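Octaprenyl Pyrophosphate Synthase (Helicobacter pylori, PDB 3TC1) probably catalyses the magnesium-dependent condensation of isopentenyl diphosphate units onto an allylic diphosphate, building the C40 chain of octaprenyl diphosphate. Local coordinates at residues D57-L62 against A175-K180; L230-K235 against G242-Y247. All blocks are in the same frame, centred on the assembly; numbering follows the deposited sequence.

Interaction 1 of 2, residues D57-L62 against A175-K180; sequences DKALNL and AILLNK
Leu177 and Leu62 reach for each other with the same first torsion: in both, CG stands anti to the backbone N, at chi1 -178° and -176°. This directs each isobutyl group toward the other segment, and the two branches run antiparallel side by side, meeting through their CD2 methyls at 4.1 Å. Leu177 does most of the touching. Its CD2 presses on the backbone of helix 53-80, where it lies 3.5 Å from Ala59 CA and also meets Ala59 N and Lys58 C. Ala59 CB flanks the same methyl, standing 3.9 Å from Leu177 CD2. The other branch of Leu177 faces Lys58, whose aliphatic CD comes within 4.2 Å of CD1 while NZ turns off from the contact. The backbones are accordingly close, with 7.2 Å between the CA atoms of Ala59 and Leu177. Leu177 closes helix 152-177. Just beyond it the chain turns through a Schellman motif, in which Asn179, with positive phi, is the C-prime residue and Lys180 N and Asn179 N bond back to Ala175 O and Ile176 O. Ile123 of helix 121-144 touches both Leu62 and Leu177, and Leu47 packs on Ala59. No hydrogen bond or salt bridge crosses between the segments; the end of one helix meets the side of another through an apolar contact, methyl against backbone and side-chain carbon, with the lysine's hydrocarbon arm as its outer border and its charge directed elsewhere.

Interaction 2 of 2, residues L230-K235 against G242-Y247; sequences LLLYEK and GLLISY
Leu244 points its CD2 methyl at the junction of two side chains on helix 227-233, lying 4.3 Å from Tyr233 CB and 4.4 Å from Leu232 CD2. All three side chains are extended in the same sense, CG opposite the backbone N; for Leu244 (chi1 -178°) this drives the isobutyl group directly across the gap. Its CD2 comes to the edge of the Tyr233 ring, near the ring plane. The phenol, its ring turned to chi2 77°, reaches across to Ile245, CE1 meeting the Ile245 CD1 methyl at 4.2 Å in an approach that is neither face nor edge. Ile245 gets there through a straight outer arm, the CD1 methyl ending it, although its CB does not face the partner helix. The contact packs two short successive helices against each other, and a hydrogen bond from Gln241 NE2 to the carbonyl O of Tyr233 also links them. Around it, Phe148 meets the Tyr233 ring, Phe220 touches Leu244, and Leu232 continues onto Phe263 of helix 253-265 and Ile268 of helix 268-286.

In the fold
Interactions 1 and 2 lie on opposite sides of the chain's centre, their own centres 45 Å apart and their nearest atoms about 31 Å apart. They follow in series along the chain. Interaction 1 joins helices distant in sequence, 53-80 and 152-177, whereas interaction 2 pairs the successive helices 227-233 and 238-246. Helix 152-177 spans the distance between them: its last turn takes part in interaction 1, and Lys152 and Tyr155 at its start touch Leu230 of the 230-235 segment. Both contacts belong to one largely helical polyprenyl synthetase fold, which they pack at places far from each other.

Interaction 1 of 2, residues D57-L62 against A175-K180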
loop_
_atom_site.group_PDB
_atom_site.type_symbol
_atom_site.label_atom_id
_atom_site.label_comp_id
_atom_site.label_asym_id
_atom_site.label_seq_id
_atom_site.Cartn_x
_atom_site.Cartn_y
_atom_site.Cartn_z
ATOM N N ASP B 57 3.766 26.522 3.854
ATOM C CA ASP B 57 4.415 25.465 3.092
ATOM C C ASP B 57 4.150 24.114 3.761
ATOM O O ASP B 57 3.886 23.125 3.081
ATOM C CB ASP B 57 5.919 25.718 2.991
ATOM C CG ASP B 57 6.630 24.667 2.153
ATOM O OD1 ASP B 57 6.320 24.542 0.947
ATOM O OD2 ASP B 57 7.495 23.960 2.706
ATOM N N LYS B 58 4.227 24.074 5.090
ATOM C CA LYS B 58 3.963 22.840 5.830
ATOM C C LYS B 58 2.530 22.393 5.564
ATOM O O LYS B 58 2.255 21.204 5.438
ATOM C CB LYS B 58 4.124 23.049 7.340
ATOM C CG LYS B 58 5.548 23.082 7.873
ATOM C CD LYS B 58 5.501 23.096 9.404
ATOM C CE LYS B 58 6.872 22.927 10.051
ATOM N NZ LYS B 58 7.648 24.192 10.114
ATOM N N ALA B 59 1.617 23.358 5.498
ATOM C CA ALA B 59 0.212 23.066 5.251
ATOM C C ALA B 59 0.026 22.500 3.844
ATOM O O ALA B 59 -0.744 21.563 3.636
ATOM C CB ALA B 59 -0.618 24.320 5.429
ATOM N N LEU B 60 0.730 23.068 2.874
ATOM C CA LEU B 60 0.634 22.575 1.511
ATOM C C LEU B 60 1.212 21.159 1.467
ATOM O O LEU B 60 0.718 20.302 0.731
ATOM C CB LEU B 60 1.390 23.504 0.561
ATOM C CG LEU B 60 0.807 24.922 0.518
ATOM C CD1 LEU B 60 1.649 25.806 -0.389
ATOM C CD2 LEU B 60 -0.632 24.874 0.035
ATOM N N ASN B 61 2.252 20.913 2.264
ATOM C CA ASN B 61 2.853 19.582 2.316
ATOM C C ASN B 61 1.844 18.591 2.869
ATOM O O ASN B 61 1.752 17.458 2.397
ATOM C CB ASN B 61 4.107 19.561 3.200
ATOM C CG ASN B 61 5.312 20.159 2.516
ATOM O OD1 ASN B 61 5.296 20.395 1.312
ATOM N ND2 ASN B 61 6.376 20.399 3.281
ATOM N N LEU B 62 1.094 19.016 3.881
ATOM C CA LEU B 62 0.087 18.155 4.486
ATOM C C LEU B 62 -0.998 17.802 3.476
ATOM O O LEU B 62 -1.464 16.656 3.420
ATOM C CB LEU B 62 -0.547 18.838 5.703
ATOM C CG LEU B 62 -1.556 17.979 6.479
ATOM C CD1 LEU B 62 -0.867 16.728 6.993
ATOM C CD2 LEU B 62 -2.127 18.771 7.656
ATOM N N ALA B 175 -6.003 21.245 11.465
ATOM C CA ALA B 175 -6.321 22.047 12.636
ATOM C C ALA B 175 -5.153 21.973 13.623
ATOM O O ALA B 175 -4.756 22.985 14.206
ATOM C CB ALA B 175 -7.606 21.538 13.290
ATOM N N ILE B 176 -4.616 20.768 13.806
ATOM C CA ILE B 176 -3.484 20.552 14.702
ATOM C C ILE B 176 -2.293 21.382 14.218
ATOM O O ILE B 176 -1.684 22.119 14.992
ATOM C CB ILE B 176 -3.069 19.056 14.731
ATOM C CG1 ILE B 176 -4.164 18.221 15.404
ATOM C CG2 ILE B 176 -1.738 18.890 15.459
ATOM C CD1 ILE B 176 -3.932 16.711 15.331
ATOM N N LEU B 177 -1.974 21.250 12.933
ATOM C CA LEU B 177 -0.866 21.973 12.322
ATOM C C LEU B 177 -1.011 23.485 12.488
ATOM O O LEU B 177 -0.040 24.177 12.790
ATOM C CB LEU B 177 -0.777 21.640 10.827
ATOM C CG LEU B 177 0.368 22.299 10.053
ATOM C CD1 LEU B 177 1.693 21.714 10.528
ATOM C CD2 LEU B 177 0.191 22.071 8.557
ATOM N N LEU B 178 -2.227 23.988 12.292
ATOM C CA LEU B 178 -2.499 25.417 12.399
ATOM C C LEU B 178 -2.907 25.863 13.795
ATOM O O LEU B 178 -3.373 26.988 13.991
ATOM C CB LEU B 178 -3.587 25.808 11.398
ATOM C CG LEU B 178 -3.255 25.433 9.950
ATOM C CD1 LEU B 178 -4.355 25.916 9.036
ATOM C CD2 LEU B 178 -1.914 26.041 9.546
ATOM N N ASN B 179 -2.732 24.972 14.761
ATOM C CA ASN B 179 -3.079 25.265 16.145
ATOM C C ASN B 179 -4.524 25.755 16.343
ATOM O O ASN B 179 -4.765 26.752 17.003
ATOM C CB ASN B 179 -2.086 26.279 16.726
ATOM C CG ASN B 179 -2.150 26.355 18.241
ATOM O OD1 ASN B 179 -2.113 25.332 18.922
ATOM N ND2 ASN B 179 -2.235 27.569 18.776
ATOM N N LYS B 180 -5.462 25.127 15.704
ATOM C CA LYS B 180 -6.864 25.342 15.833
ATOM C C LYS B 180 -7.574 24.240 16.580
ATOM O O LYS B 180 -7.031 23.327 16.780
ATOM C CB LYS B 180 -7.509 25.609 14.480
ATOM C CG LYS B 180 -7.047 26.796 13.830
ATOM C CD LYS B 180 -7.468 26.865 12.511
ATOM C CE LYS B 180 -8.677 27.485 12.390
ATOM N NZ LYS B 180 -8.522 28.866 12.021
#

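Interaction 2 of 2, residues L230-K235 against G242-Y247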
loop_
_atom_site.group_PDB
_atom_site.type_symbol
_atom_site.label_atom_id
_atom_site.label_comp_id
_atom_site.label_asym_id
_atom_site.label_seq_id
_atom_site.Cartn_x
_atom_site.Cartn_y
_atom_site.Cartn_z
ATOM N N LEU B 230 -30.971 -0.069 0.538
ATOM C CA LEU B 230 -31.301 -0.486 1.894
ATOM C C LEU B 230 -32.671 0.069 2.296
ATOM O O LEU B 230 -33.523 -0.658 2.804
ATOM C CB LEU B 230 -30.225 0.012 2.865
ATOM C CG LEU B 230 -28.883 -0.712 2.696
ATOM C CD1 LEU B 230 -27.750 0.102 3.298
ATOM C CD2 LEU B 230 -28.997 -2.094 3.348
ATOM N N LEU B 231 -32.874 1.362 2.066
ATOM C CA LEU B 231 -34.145 2.001 2.406
ATOM C C LEU B 231 -35.286 1.425 1.566
ATOM O O LEU B 231 -36.396 1.229 2.061
ATOM C CB LEU B 231 -34.044 3.518 2.203
ATOM C CG LEU B 231 -33.058 4.253 3.122
ATOM C CD1 LEU B 231 -33.028 5.732 2.778
ATOM C CD2 LEU B 231 -33.473 4.055 4.578
ATOM N N LEU B 232 -35.011 1.154 0.293
ATOM C CA LEU B 232 -36.024 0.577 -0.591
ATOM C C LEU B 232 -36.425 -0.810 -0.100
ATOM O O LEU B 232 -37.606 -1.121 0.023
ATOM C CB LEU B 232 -35.495 0.459 -2.029
ATOM C CG LEU B 232 -36.478 -0.218 -3.002
ATOM C CD1 LEU B 232 -37.752 0.629 -3.118
ATOM C CD2 LEU B 232 -35.832 -0.391 -4.369
ATOM N N TYR B 233 -35.425 -1.640 0.182
ATOM C CA TYR B 233 -35.653 -3.006 0.649
ATOM C C TYR B 233 -36.583 -3.075 1.862
ATOM O O TYR B 233 -37.393 -3.994 1.983
ATOM C CB TYR B 233 -34.319 -3.669 1.009
ATOM C CG TYR B 233 -34.474 -5.104 1.448
ATOM C CD1 TYR B 233 -34.700 -6.116 0.516
ATOM C CD2 TYR B 233 -34.437 -5.447 2.798
ATOM C CE1 TYR B 233 -34.887 -7.433 0.917
ATOM C CE2 TYR B 233 -34.625 -6.761 3.210
ATOM C CZ TYR B 233 -34.846 -7.747 2.264
ATOM O OH TYR B 233 -35.015 -9.049 2.660
ATOM N N GLU B 234 -36.438 -2.117 2.769
ATOM C CA GLU B 234 -37.259 -2.052 3.975
ATOM C C GLU B 234 -38.736 -1.731 3.702
ATOM O O GLU B 234 -39.589 -1.947 4.566
ATOM C CB GLU B 234 -36.680 -1.002 4.931
ATOM C CG GLU B 234 -35.429 -1.458 5.668
ATOM C CD GLU B 234 -34.588 -0.301 6.178
ATOM O OE1 GLU B 234 -35.164 0.726 6.596
ATOM O OE2 GLU B 234 -33.344 -0.425 6.172
ATOM N N LYS B 235 -39.037 -1.223 2.508
ATOM C CA LYS B 235 -40.412 -0.858 2.139
ATOM C C LYS B 235 -41.060 -1.814 1.137
ATOM O O LYS B 235 -42.286 -1.841 1.006
ATOM C CB LYS B 235 -40.445 0.545 1.521
ATOM C CG LYS B 235 -39.851 1.655 2.360
ATOM C CD LYS B 235 -40.846 2.204 3.363
ATOM C CE LYS B 235 -40.260 3.402 4.095
ATOM N NZ LYS B 235 -39.855 4.484 3.153
ATOM N N GLY B 242 -37.821 -10.154 -3.413
ATOM C CA GLY B 242 -37.238 -11.276 -4.133
ATOM C C GLY B 242 -36.603 -10.803 -5.430
ATOM O O GLY B 242 -35.492 -11.212 -5.786
ATOM N N LEU B 243 -37.305 -9.929 -6.144
ATOM C CA LEU B 243 -36.790 -9.403 -7.402
ATOM C C LEU B 243 -35.520 -8.580 -7.193
ATOM O O LEU B 243 -34.536 -8.752 -7.914
ATOM C CB LEU B 243 -37.845 -8.537 -8.101
ATOM C CG LEU B 243 -39.082 -9.231 -8.684
ATOM C CD1 LEU B 243 -39.979 -8.192 -9.370
ATOM C CD2 LEU B 243 -38.649 -10.295 -9.683
ATOM N N LEU B 244 -35.543 -7.680 -6.215
ATOM C CA LEU B 244 -34.374 -6.850 -5.949
ATOM C C LEU B 244 -33.163 -7.730 -5.670
ATOM O O LEU B 244 -32.089 -7.510 -6.229
ATOM C CB LEU B 244 -34.626 -5.916 -4.763
ATOM C CG LEU B 244 -33.466 -4.972 -4.436
ATOM C CD1 LEU B 244 -33.185 -4.062 -5.626
ATOM C CD2 LEU B 244 -33.817 -4.147 -3.199
ATOM N N ILE B 245 -33.336 -8.734 -4.814
ATOM C CA ILE B 245 -32.239 -9.635 -4.494
ATOM C C ILE B 245 -31.744 -10.361 -5.749
ATOM O O ILE B 245 -30.540 -10.519 -5.954
ATOM C CB ILE B 245 -32.654 -10.671 -3.422
ATOM C CG1 ILE B 245 -32.889 -9.959 -2.085
ATOM C CG2 ILE B 245 -31.560 -11.734 -3.269
ATOM C CD1 ILE B 245 -33.338 -10.872 -0.961
ATOM N N SER B 246 -32.674 -10.783 -6.599
ATOM C CA SER B 246 -32.315 -11.479 -7.829
ATOM C C SER B 246 -31.551 -10.554 -8.780
ATOM O O SER B 246 -30.817 -11.021 -9.649
ATOM C CB SER B 246 -33.567 -11.989 -8.539
ATOM O OG SER B 246 -34.224 -10.924 -9.209
ATOM N N TYR B 247 -31.728 -9.245 -8.630
ATOM C CA TYR B 247 -31.025 -8.314 -9.504
ATOM C C TYR B 247 -29.636 -7.957 -8.980
ATOM O O TYR B 247 -28.887 -7.234 -9.637
ATOM C CB TYR B 247 -31.845 -7.033 -9.711
ATOM C CG TYR B 247 -33.163 -7.263 -10.420
ATOM C CD1 TYR B 247 -33.342 -8.363 -11.267
ATOM C CD2 TYR B 247 -34.231 -6.374 -10.259
ATOM C CE1 TYR B 247 -34.551 -8.574 -11.937
ATOM C CE2 TYR B 247 -35.438 -6.574 -10.925
ATOM C CZ TYR B 247 -35.593 -7.675 -11.759
ATOM O OH TYR B 247 -36.794 -7.886 -12.408
#